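Local coordinates for conserved hypothetical protein (Streptococcus pneumoniae, PDB 2GK4), which is of unverified function but probably acts in the pantothenate-to-coenzyme A pathway, with a Rossmann-like fold, at residues G159-D165 with I187-T193; D198-F204 with V213-I219. All blocks are in the same frame, centred on the assembly; numbering follows the deposited sequence.

Interaction 1. Residues G159-D165 with I187-T193; sequences GFKLLVD and IIANDLT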
ATOM      1  N   GLY A 159     -17.092  -8.723  16.085  1.00 20.66           N
ATOM      2  CA  GLY A 159     -16.672  -8.248  14.756  1.00 21.88           C
ATOM      3  C   GLY A 159     -17.229  -6.875  14.441  1.00 21.93           C
ATOM      4  O   GLY A 159     -17.956  -6.281  15.263  1.00 22.31           O
ATOM      5  N   PHE A 160     -16.868  -6.383  13.252  1.00 22.36           N
ATOM      6  CA  PHE A 160     -17.312  -5.090  12.731  1.00 23.22           C
ATOM      7  C   PHE A 160     -17.901  -5.278  11.356  1.00 23.72           C
ATOM      8  O   PHE A 160     -17.605  -6.255  10.665  1.00 25.02           O
ATOM      9  CB  PHE A 160     -16.114  -4.119  12.642  1.00 22.74           C
ATOM     10  CG  PHE A 160     -15.691  -3.573  13.962  1.00 23.70           C
ATOM     11  CD1 PHE A 160     -14.917  -4.330  14.829  1.00 25.04           C
ATOM     12  CD2 PHE A 160     -16.084  -2.294  14.354  1.00 27.18           C
ATOM     13  CE1 PHE A 160     -14.550  -3.825  16.088  1.00 27.58           C
ATOM     14  CE2 PHE A 160     -15.696  -1.775  15.585  1.00 25.18           C
ATOM     15  CZ  PHE A 160     -14.942  -2.561  16.458  1.00 25.33           C
ATOM     16  N   LYS A 161     -18.766  -4.357  10.954  1.00 23.75           N
ATOM     17  CA  LYS A 161     -19.293  -4.351   9.621  1.00 23.56           C
ATOM     18  C   LYS A 161     -19.382  -2.912   9.174  1.00 22.75           C
ATOM     19  O   LYS A 161     -20.007  -2.094   9.848  1.00 22.56           O
ATOM     20  CB  LYS A 161     -20.675  -5.007   9.600  1.00 23.62           C
ATOM     21  CG  LYS A 161     -21.372  -4.990   8.248  1.00 25.83           C
ATOM     22  CD  LYS A 161     -20.609  -5.829   7.226  1.00 29.01           C
ATOM     23  CE  LYS A 161     -20.654  -7.298   7.581  1.00 31.86           C
ATOM     24  NZ  LYS A 161     -19.784  -8.074   6.645  1.00 34.34           N
ATOM     25  N   LEU A 162     -18.759  -2.608   8.048  1.00 23.06           N
ATOM     26  CA  LEU A 162     -18.665  -1.225   7.568  1.00 22.56           C
ATOM     27  C   LEU A 162     -19.269  -1.170   6.172  1.00 23.23           C
ATOM     28  O   LEU A 162     -18.763  -1.812   5.224  1.00 23.66           O
ATOM     29  CB  LEU A 162     -17.191  -0.753   7.550  1.00 22.66           C
ATOM     30  CG  LEU A 162     -16.875   0.615   6.941  1.00 23.09           C
ATOM     31  CD1 LEU A 162     -17.492   1.723   7.805  1.00 20.74           C
ATOM     32  CD2 LEU A 162     -15.360   0.830   6.772  1.00 23.32           C
ATOM     33  N   LEU A 163     -20.359  -0.422   6.048  1.00 23.00           N
ATOM     34  CA  LEU A 163     -21.004  -0.225   4.758  1.00 22.95           C
ATOM     35  C   LEU A 163     -20.907   1.244   4.391  1.00 23.27           C
ATOM     36  O   LEU A 163     -20.405   2.042   5.176  1.00 22.90           O
ATOM     37  CB  LEU A 163     -22.459  -0.674   4.810  1.00 23.57           C
ATOM     38  CG  LEU A 163     -22.667  -2.140   5.205  1.00 23.69           C
ATOM     39  CD1 LEU A 163     -24.160  -2.415   5.215  1.00 27.59           C
ATOM     40  CD2 LEU A 163     -21.954  -3.131   4.272  1.00 27.12           C
ATOM     41  N   VAL A 164     -21.415   1.599   3.218  1.00 23.21           N
ATOM     42  CA  VAL A 164     -21.308   2.981   2.736  1.00 24.75           C
ATOM     43  C   VAL A 164     -22.674   3.461   2.219  1.00 24.63           C
ATOM     44  O   VAL A 164     -23.210   2.895   1.262  1.00 25.51           O
ATOM     45  CB  VAL A 164     -20.235   3.123   1.613  1.00 25.04           C
ATOM     46  CG1 VAL A 164     -20.003   4.612   1.326  1.00 27.63           C
ATOM     47  CG2 VAL A 164     -18.880   2.470   2.018  1.00 25.84           C
ATOM     48  N   ASP A 165     -23.224   4.478   2.879  1.00 24.95           N
ATOM     49  CA  ASP A 165     -24.448   5.186   2.477  1.00 25.81           C
ATOM     50  C   ASP A 165     -25.671   4.268   2.469  1.00 25.69           C
ATOM     51  O   ASP A 165     -26.310   4.073   1.434  1.00 26.09           O
ATOM     52  CB  ASP A 165     -24.282   5.888   1.117  1.00 26.63           C
ATOM     53  CG  ASP A 165     -25.158   7.136   0.987  1.00 29.21           C
ATOM     54  OD1 ASP A 165     -25.945   7.432   1.915  1.00 31.65           O
ATOM     55  OD2 ASP A 165     -25.052   7.825  -0.051  1.00 34.53           O
ATOM     56  N   ILE A 187     -21.713  -7.713  16.664  1.00 21.45           N
ATOM     57  CA  ILE A 187     -21.157  -7.032  15.491  1.00 21.59           C
ATOM     58  C   ILE A 187     -21.376  -5.530  15.644  1.00 21.60           C
ATOM     59  O   ILE A 187     -22.517  -5.061  15.814  1.00 22.41           O
ATOM     60  CB  ILE A 187     -21.813  -7.510  14.144  1.00 21.54           C
ATOM     61  CG1 ILE A 187     -21.516  -8.986  13.820  1.00 22.43           C
ATOM     62  CG2 ILE A 187     -21.340  -6.674  12.991  1.00 22.64           C
ATOM     63  CD1 ILE A 187     -20.044  -9.329  13.624  1.00 22.75           C
ATOM     64  N   ILE A 188     -20.291  -4.769  15.565  1.00 20.87           N
ATOM     65  CA  ILE A 188     -20.357  -3.316  15.631  1.00 20.99           C
ATOM     66  C   ILE A 188     -20.451  -2.796  14.192  1.00 21.20           C
ATOM     67  O   ILE A 188     -19.471  -2.851  13.408  1.00 21.38           O
ATOM     68  CB  ILE A 188     -19.176  -2.751  16.421  1.00 20.74           C
ATOM     69  CG1 ILE A 188     -19.208  -3.296  17.866  1.00 20.48           C
ATOM     70  CG2 ILE A 188     -19.154  -1.193  16.399  1.00 20.22           C
ATOM     71  CD1 ILE A 188     -17.967  -3.012  18.647  1.00 24.61           C
ATOM     72  N   ALA A 189     -21.641  -2.341  13.835  1.00 20.52           N
ATOM     73  CA  ALA A 189     -21.930  -1.936  12.464  1.00 20.55           C
ATOM     74  C   ALA A 189     -21.805  -0.415  12.336  1.00 20.96           C
ATOM     75  O   ALA A 189     -22.164   0.314  13.254  1.00 20.89           O
ATOM     76  CB  ALA A 189     -23.328  -2.394  12.051  1.00 21.41           C
ATOM     77  N   ASN A 190     -21.271   0.042  11.219  1.00 20.14           N
ATOM     78  CA  ASN A 190     -21.114   1.471  10.991  1.00 20.84           C
ATOM     79  C   ASN A 190     -21.123   1.818   9.515  1.00 21.26           C
ATOM     80  O   ASN A 190     -20.892   0.948   8.666  1.00 21.65           O
ATOM     81  CB  ASN A 190     -19.899   2.029  11.745  1.00 20.58           C
ATOM     82  CG  ASN A 190     -18.536   1.380  11.340  1.00 22.58           C
ATOM     83  OD1 ASN A 190     -17.514   2.051  11.433  1.00 26.26           O
ATOM     84  ND2 ASN A 190     -18.512   0.105  10.975  1.00 25.28           N
ATOM     85  N   ASP A 191     -21.409   3.090   9.236  1.00 21.36           N
ATOM     86  CA  ASP A 191     -21.584   3.600   7.885  1.00 22.23           C
ATOM     87  C   ASP A 191     -20.459   4.614   7.720  1.00 21.80           C
ATOM     88  O   ASP A 191     -20.251   5.505   8.561  1.00 21.95           O
ATOM     89  CB  ASP A 191     -22.969   4.268   7.765  1.00 21.76           C
ATOM     90  CG  ASP A 191     -23.307   4.731   6.357  1.00 26.32           C
ATOM     91  OD1 ASP A 191     -22.386   5.095   5.571  1.00 27.90           O
ATOM     92  OD2 ASP A 191     -24.526   4.762   6.049  1.00 27.32           O
ATOM     93  N   LEU A 192     -19.684   4.425   6.654  1.00 22.47           N
ATOM     94  CA  LEU A 192     -18.580   5.301   6.346  1.00 22.57           C
ATOM     95  C   LEU A 192     -18.993   6.779   6.344  1.00 23.46           C
ATOM     96  O   LEU A 192     -18.198   7.656   6.717  1.00 23.66           O
ATOM     97  CB  LEU A 192     -17.997   4.948   4.975  1.00 23.67           C
ATOM     98  CG  LEU A 192     -16.688   5.683   4.625  1.00 24.68           C
ATOM     99  CD1 LEU A 192     -15.554   5.288   5.581  1.00 27.77           C
ATOM    100  CD2 LEU A 192     -16.332   5.317   3.199  1.00 27.97           C
ATOM    101  N   THR A 193     -20.222   7.042   5.924  1.00 23.59           N
ATOM    102  CA  THR A 193     -20.694   8.417   5.745  1.00 24.92           C
ATOM    103  C   THR A 193     -21.100   9.038   7.081  1.00 24.49           C
ATOM    104  O   THR A 193     -21.421  10.216   7.136  1.00 25.71           O
ATOM    105  CB  THR A 193     -21.890   8.512   4.746  1.00 25.17           C
ATOM    106  OG1 THR A 193     -23.060   7.935   5.340  1.00 25.70           O
ATOM    107  CG2 THR A 193     -21.580   7.815   3.429  1.00 26.80           C
TER
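Strands 156-163 and 186-191, the two strands of a beta-alpha-beta crossover through helix 168-182, pair in parallel here, G159 beside I187 and L163 beside D191. Backbone bonds run from I188 N to G159 O, K161 N to I188 O, L163 N to N190 O and L192 N to L163 O. K161 O is gripped twice: N190 N bonds to it at 2.8 Å, and N190 ND2 reaches the same oxygen at 2.9 Å from above its carbonyl plane. N190 CG sits between its own N and carbonyl carbon (chi1 60°), which turns the amide toward strand 156-163. L162 CD1 touches N190 OD1 at 3.6 Å. F160 lies alongside I188, whose CB stands over the ring face, 4.1 Å from the centroid, while CG2 meets ring atom CE2. On the face turned to helix 168-182, I187 CG2 packs on K161 CB and I187 CD1 lies 3.7 Å from G159 CA. At the C-terminal ends of the strands, D191 OD1 accepts D165 N (2.9 Å) and T193 N (2.9 Å) from opposite faces of the carboxylate, the latter closing an Asx turn. Parallel pairing of two strands linked through a helix is the repeating unit of a Rossmann-like sheet.

Interaction 2. Residues D198-F204 with V213-I219; sequences DQHRAIF and VQTKEEI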
ATOM      1  N   ASP A 198     -14.957  14.214  14.754  0.50 27.70           N
ATOM      2  CA  ASP A 198     -15.407  14.209  16.155  0.50 27.60           C
ATOM      3  C   ASP A 198     -16.694  13.403  16.389  0.50 27.32           C
ATOM      4  O   ASP A 198     -17.358  13.562  17.419  0.50 27.27           O
ATOM      5  CB  ASP A 198     -15.593  15.644  16.656  0.50 27.68           C
ATOM      6  CG  ASP A 198     -16.743  16.354  15.976  0.50 28.22           C
ATOM      7  OD1 ASP A 198     -17.155  15.924  14.882  0.50 27.05           O
ATOM      8  OD2 ASP A 198     -17.240  17.349  16.537  0.50 30.54           O
ATOM      9  N   GLN A 199     -17.065  12.576  15.419  1.00 26.87           N
ATOM     10  CA  GLN A 199     -18.176  11.635  15.611  1.00 26.70           C
ATOM     11  C   GLN A 199     -17.875  10.309  14.929  1.00 25.47           C
ATOM     12  O   GLN A 199     -17.105  10.250  13.960  1.00 24.15           O
ATOM     13  CB  GLN A 199     -19.493  12.192  15.046  1.00 27.45           C
ATOM     14  CG  GLN A 199     -20.005  13.475  15.670  1.00 32.55           C
ATOM     15  CD  GLN A 199     -20.916  13.242  16.850  1.00 40.19           C
ATOM     16  OE1 GLN A 199     -22.137  13.092  16.686  1.00 43.24           O
ATOM     17  NE2 GLN A 199     -20.340  13.208  18.052  1.00 41.12           N
ATOM     18  N   HIS A 200     -18.512   9.245  15.415  1.00 23.49           N
ATOM     19  CA  HIS A 200     -18.380   7.958  14.769  1.00 23.24           C
ATOM     20  C   HIS A 200     -19.615   7.195  15.206  1.00 22.30           C
ATOM     21  O   HIS A 200     -19.599   6.541  16.237  1.00 23.49           O
ATOM     22  CB  HIS A 200     -17.120   7.224  15.274  1.00 23.02           C
ATOM     23  CG  HIS A 200     -16.734   6.034  14.445  1.00 22.85           C
ATOM     24  ND1 HIS A 200     -17.633   5.070  14.034  1.00 27.03           N
ATOM     25  CD2 HIS A 200     -15.533   5.656  13.956  1.00 19.25           C
ATOM     26  CE1 HIS A 200     -17.002   4.155  13.318  1.00 22.45           C
ATOM     27  NE2 HIS A 200     -15.728   4.491  13.250  1.00 25.71           N
ATOM     28  N   ARG A 201     -20.690   7.339  14.456  1.00 21.81           N
ATOM     29  CA  ARG A 201     -21.946   6.625  14.793  1.00 21.52           C
ATOM     30  C   ARG A 201     -21.713   5.135  14.600  1.00 20.48           C
ATOM     31  O   ARG A 201     -21.194   4.718  13.561  1.00 19.92           O
ATOM     32  CB  ARG A 201     -23.061   7.093  13.839  1.00 21.88           C
ATOM     33  CG  ARG A 201     -24.363   6.315  13.924  1.00 25.31           C
ATOM     34  CD  ARG A 201     -25.250   6.939  14.958  1.00 25.55           C
ATOM     35  NE  ARG A 201     -26.572   6.322  14.917  1.00 26.36           N
ATOM     36  CZ  ARG A 201     -27.465   6.442  15.897  1.00 27.12           C
ATOM     37  NH1 ARG A 201     -27.149   7.157  16.974  1.00 26.68           N
ATOM     38  NH2 ARG A 201     -28.645   5.810  15.805  1.00 24.13           N
ATOM     39  N   ALA A 202     -22.143   4.326  15.566  1.00 20.07           N
ATOM     40  CA  ALA A 202     -22.084   2.873  15.444  1.00 19.82           C
ATOM     41  C   ALA A 202     -23.224   2.212  16.187  1.00 20.09           C
ATOM     42  O   ALA A 202     -23.796   2.775  17.136  1.00 21.82           O
ATOM     43  CB  ALA A 202     -20.741   2.329  15.964  1.00 20.02           C
ATOM     44  N   ILE A 203     -23.566   1.025  15.725  1.00 20.92           N
ATOM     45  CA  ILE A 203     -24.653   0.258  16.320  1.00 20.32           C
ATOM     46  C   ILE A 203     -24.073  -1.062  16.754  1.00 20.13           C
ATOM     47  O   ILE A 203     -23.543  -1.819  15.931  1.00 20.82           O
ATOM     48  CB  ILE A 203     -25.796   0.044  15.319  1.00 20.14           C
ATOM     49  CG1 ILE A 203     -26.170   1.382  14.622  1.00 22.03           C
ATOM     50  CG2 ILE A 203     -26.996  -0.684  15.977  1.00 20.27           C
ATOM     51  CD1 ILE A 203     -27.032   1.219  13.399  1.00 27.24           C
ATOM     52  N   PHE A 204     -24.203  -1.351  18.049  1.00 19.91           N
ATOM     53  CA  PHE A 204     -23.772  -2.629  18.616  1.00 18.60           C
ATOM     54  C   PHE A 204     -24.920  -3.601  18.374  1.00 19.33           C
ATOM     55  O   PHE A 204     -25.983  -3.490  19.004  1.00 18.57           O
ATOM     56  CB  PHE A 204     -23.474  -2.459  20.124  1.00 18.57           C
ATOM     57  CG  PHE A 204     -22.115  -1.885  20.416  1.00 19.86           C
ATOM     58  CD1 PHE A 204     -21.662  -0.716  19.780  1.00 19.53           C
ATOM     59  CD2 PHE A 204     -21.296  -2.496  21.372  1.00 20.89           C
ATOM     60  CE1 PHE A 204     -20.395  -0.185  20.073  1.00 18.23           C
ATOM     61  CE2 PHE A 204     -20.042  -1.971  21.690  1.00 18.86           C
ATOM     62  CZ  PHE A 204     -19.590  -0.815  21.054  1.00 19.89           C
ATOM     63  N   VAL A 213     -24.033   4.211  19.691  1.00 21.49           N
ATOM     64  CA  VAL A 213     -23.051   5.130  20.244  1.00 22.89           C
ATOM     65  C   VAL A 213     -22.668   6.184  19.192  1.00 22.80           C
ATOM     66  O   VAL A 213     -22.909   6.009  17.997  1.00 22.26           O
ATOM     67  CB  VAL A 213     -21.754   4.407  20.746  1.00 23.52           C
ATOM     68  CG1 VAL A 213     -22.032   3.528  21.970  1.00 25.02           C
ATOM     69  CG2 VAL A 213     -21.116   3.623  19.604  1.00 23.26           C
ATOM     70  N   GLN A 214     -22.042   7.263  19.648  1.00 23.36           N
ATOM     71  CA  GLN A 214     -21.830   8.427  18.806  1.00 24.53           C
ATOM     72  C   GLN A 214     -20.397   8.765  18.457  1.00 23.55           C
ATOM     73  O   GLN A 214     -20.174   9.569  17.540  1.00 22.86           O
ATOM     74  CB  GLN A 214     -22.462   9.661  19.465  1.00 25.74           C
ATOM     75  CG  GLN A 214     -23.925   9.724  19.270  1.00 31.72           C
ATOM     76  CD  GLN A 214     -24.307   9.700  17.801  1.00 36.78           C
ATOM     77  OE1 GLN A 214     -25.141   8.907  17.405  1.00 38.49           O
ATOM     78  NE2 GLN A 214     -23.660  10.538  16.981  1.00 38.21           N
ATOM     79  N   THR A 215     -19.454   8.214  19.229  1.00 23.39           N
ATOM     80  CA  THR A 215     -18.019   8.511  19.087  1.00 24.13           C
ATOM     81  C   THR A 215     -17.168   7.268  19.262  1.00 23.82           C
ATOM     82  O   THR A 215     -17.606   6.248  19.831  1.00 22.77           O
ATOM     83  CB  THR A 215     -17.506   9.582  20.117  1.00 24.57           C
ATOM     84  OG1 THR A 215     -17.588   9.054  21.452  1.00 24.06           O
ATOM     85  CG2 THR A 215     -18.317  10.860  20.047  1.00 25.18           C
ATOM     86  N   LYS A 216     -15.929   7.359  18.784  1.00 23.80           N
ATOM     87  CA  LYS A 216     -14.945   6.308  18.952  1.00 24.74           C
ATOM     88  C   LYS A 216     -14.701   6.012  20.408  1.00 24.50           C
ATOM     89  O   LYS A 216     -14.559   4.866  20.782  1.00 25.00           O
ATOM     90  CB  LYS A 216     -13.613   6.723  18.299  1.00 24.09           C
ATOM     91  CG  LYS A 216     -13.626   6.589  16.775  1.00 26.18           C
ATOM     92  CD  LYS A 216     -12.309   7.125  16.120  1.00 25.91           C
ATOM     93  CE  LYS A 216     -12.245   6.739  14.647  1.00 28.39           C
ATOM     94  NZ  LYS A 216     -13.415   7.330  13.860  1.00 25.25           N
ATOM     95  N   GLU A 217     -14.640   7.057  21.228  1.00 26.25           N
ATOM     96  CA  GLU A 217     -14.423   6.869  22.661  1.00 27.22           C
ATOM     97  C   GLU A 217     -15.599   6.089  23.257  1.00 26.88           C
ATOM     98  O   GLU A 217     -15.398   5.179  24.070  1.00 25.50           O
ATOM     99  CB  GLU A 217     -14.228   8.224  23.352  1.00 28.68           C
ATOM    100  CG  GLU A 217     -12.937   8.959  22.918  1.00 32.77           C
ATOM    101  CD  GLU A 217     -12.966   9.503  21.474  1.00 37.44           C
ATOM    102  OE1 GLU A 217     -14.041   9.919  20.969  1.00 35.35           O
ATOM    103  OE2 GLU A 217     -11.886   9.527  20.845  1.00 41.87           O
ATOM    104  N   GLU A 218     -16.816   6.416  22.819  1.00 25.97           N
ATOM    105  CA  GLU A 218     -18.008   5.711  23.302  1.00 26.09           C
ATOM    106  C   GLU A 218     -17.993   4.259  22.855  1.00 23.84           C
ATOM    107  O   GLU A 218     -18.435   3.379  23.615  1.00 23.85           O
ATOM    108  CB  GLU A 218     -19.293   6.372  22.802  1.00 25.94           C
ATOM    109  CG  GLU A 218     -19.879   7.416  23.751  1.00 29.41           C
ATOM    110  CD  GLU A 218     -21.039   8.214  23.136  1.00 29.88           C
ATOM    111  OE1 GLU A 218     -21.849   7.649  22.356  1.00 30.32           O
ATOM    112  OE2 GLU A 218     -21.143   9.425  23.450  1.00 35.37           O
ATOM    113  N   ILE A 219     -17.504   4.009  21.631  1.00 22.80           N
ATOM    114  CA  ILE A 219     -17.343   2.623  21.142  1.00 22.29           C
ATOM    115  C   ILE A 219     -16.443   1.848  22.097  1.00 22.82           C
ATOM    116  O   ILE A 219     -16.816   0.765  22.595  1.00 21.17           O
ATOM    117  CB  ILE A 219     -16.803   2.553  19.671  1.00 21.99           C
ATOM    118  CG1 ILE A 219     -17.820   3.168  18.701  1.00 21.66           C
ATOM    119  CG2 ILE A 219     -16.476   1.091  19.256  1.00 22.05           C
ATOM    120  CD1 ILE A 219     -17.252   3.465  17.260  1.00 22.14           C
TER
HETATM  121  O   HOH W   1     -14.278   9.774  14.851  1.00 23.34           O
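A202 and V213 form an antiparallel hydrogen-bonded pair, V213 N to A202 O at 2.9 Å and A202 N to V213 O at 3.1 Å, and H200 N adds a further backbone bond to Q214 O at 2.7 Å. The pair belongs to a beta-hairpin at the edge of the sheet, whose second strand runs into helix 216-228. T215 is the N-cap of that helix: its OG1 accepts E218 N. Separately, E218 OE1 accepts Q214 N, one residue before the cap. The Q214 amide bridges two side chains of the opposite segment. Its OE1 receives R201 NH1 at 2.7 Å, nearly in line with the C=O bond and close to the guanidinium plane; its NE2 gives a more bent bond to Q199 OE1 (135° at the hydrogen), from above that carbonyl plane. R201 is also held by a salt bridge from NE to E168. On the side of helix 216-228, I219 CD1 lies over one face of the H200 ring, 3.9 Å from its centroid and nearer the rim, and meets A202 CB as well. With CG anti to the backbone N (chi1 -167°), the H200 ring lies against I219; its ND1, buried here, has no polar partner in the model. F204 CZ approaches I219 O with the ring edge, and F204 CE1 touches V213 CG2. One water accepts from K216 NZ at 2.8 Å and donates to Q199 O.

Overall arrangement
Interaction 2 follows interaction 1 along the chain, and their centres lie 11 Å apart in one sheet, where strand 186-191 sits between parallel strand 156-163 and antiparallel strand 202-205. A189 N probably bonds to I203 O at 2.9 Å, joining the parallel pair to the hairpin. Side chains continue the join: I188 CD1 meets F204 CZ at 3.6 Å, and N190 CB packs against R201 O at 3.5 Å. N190 and H200 also share the surroundings of one glycerol, probably from the crystallisation liquor. N190 OD1 is hydrogen-bonded to this glycerol, and the side chain of H200 is about 4 Å from the bound glycerol at its nearest atoms. Such a molecule may mark a pocket.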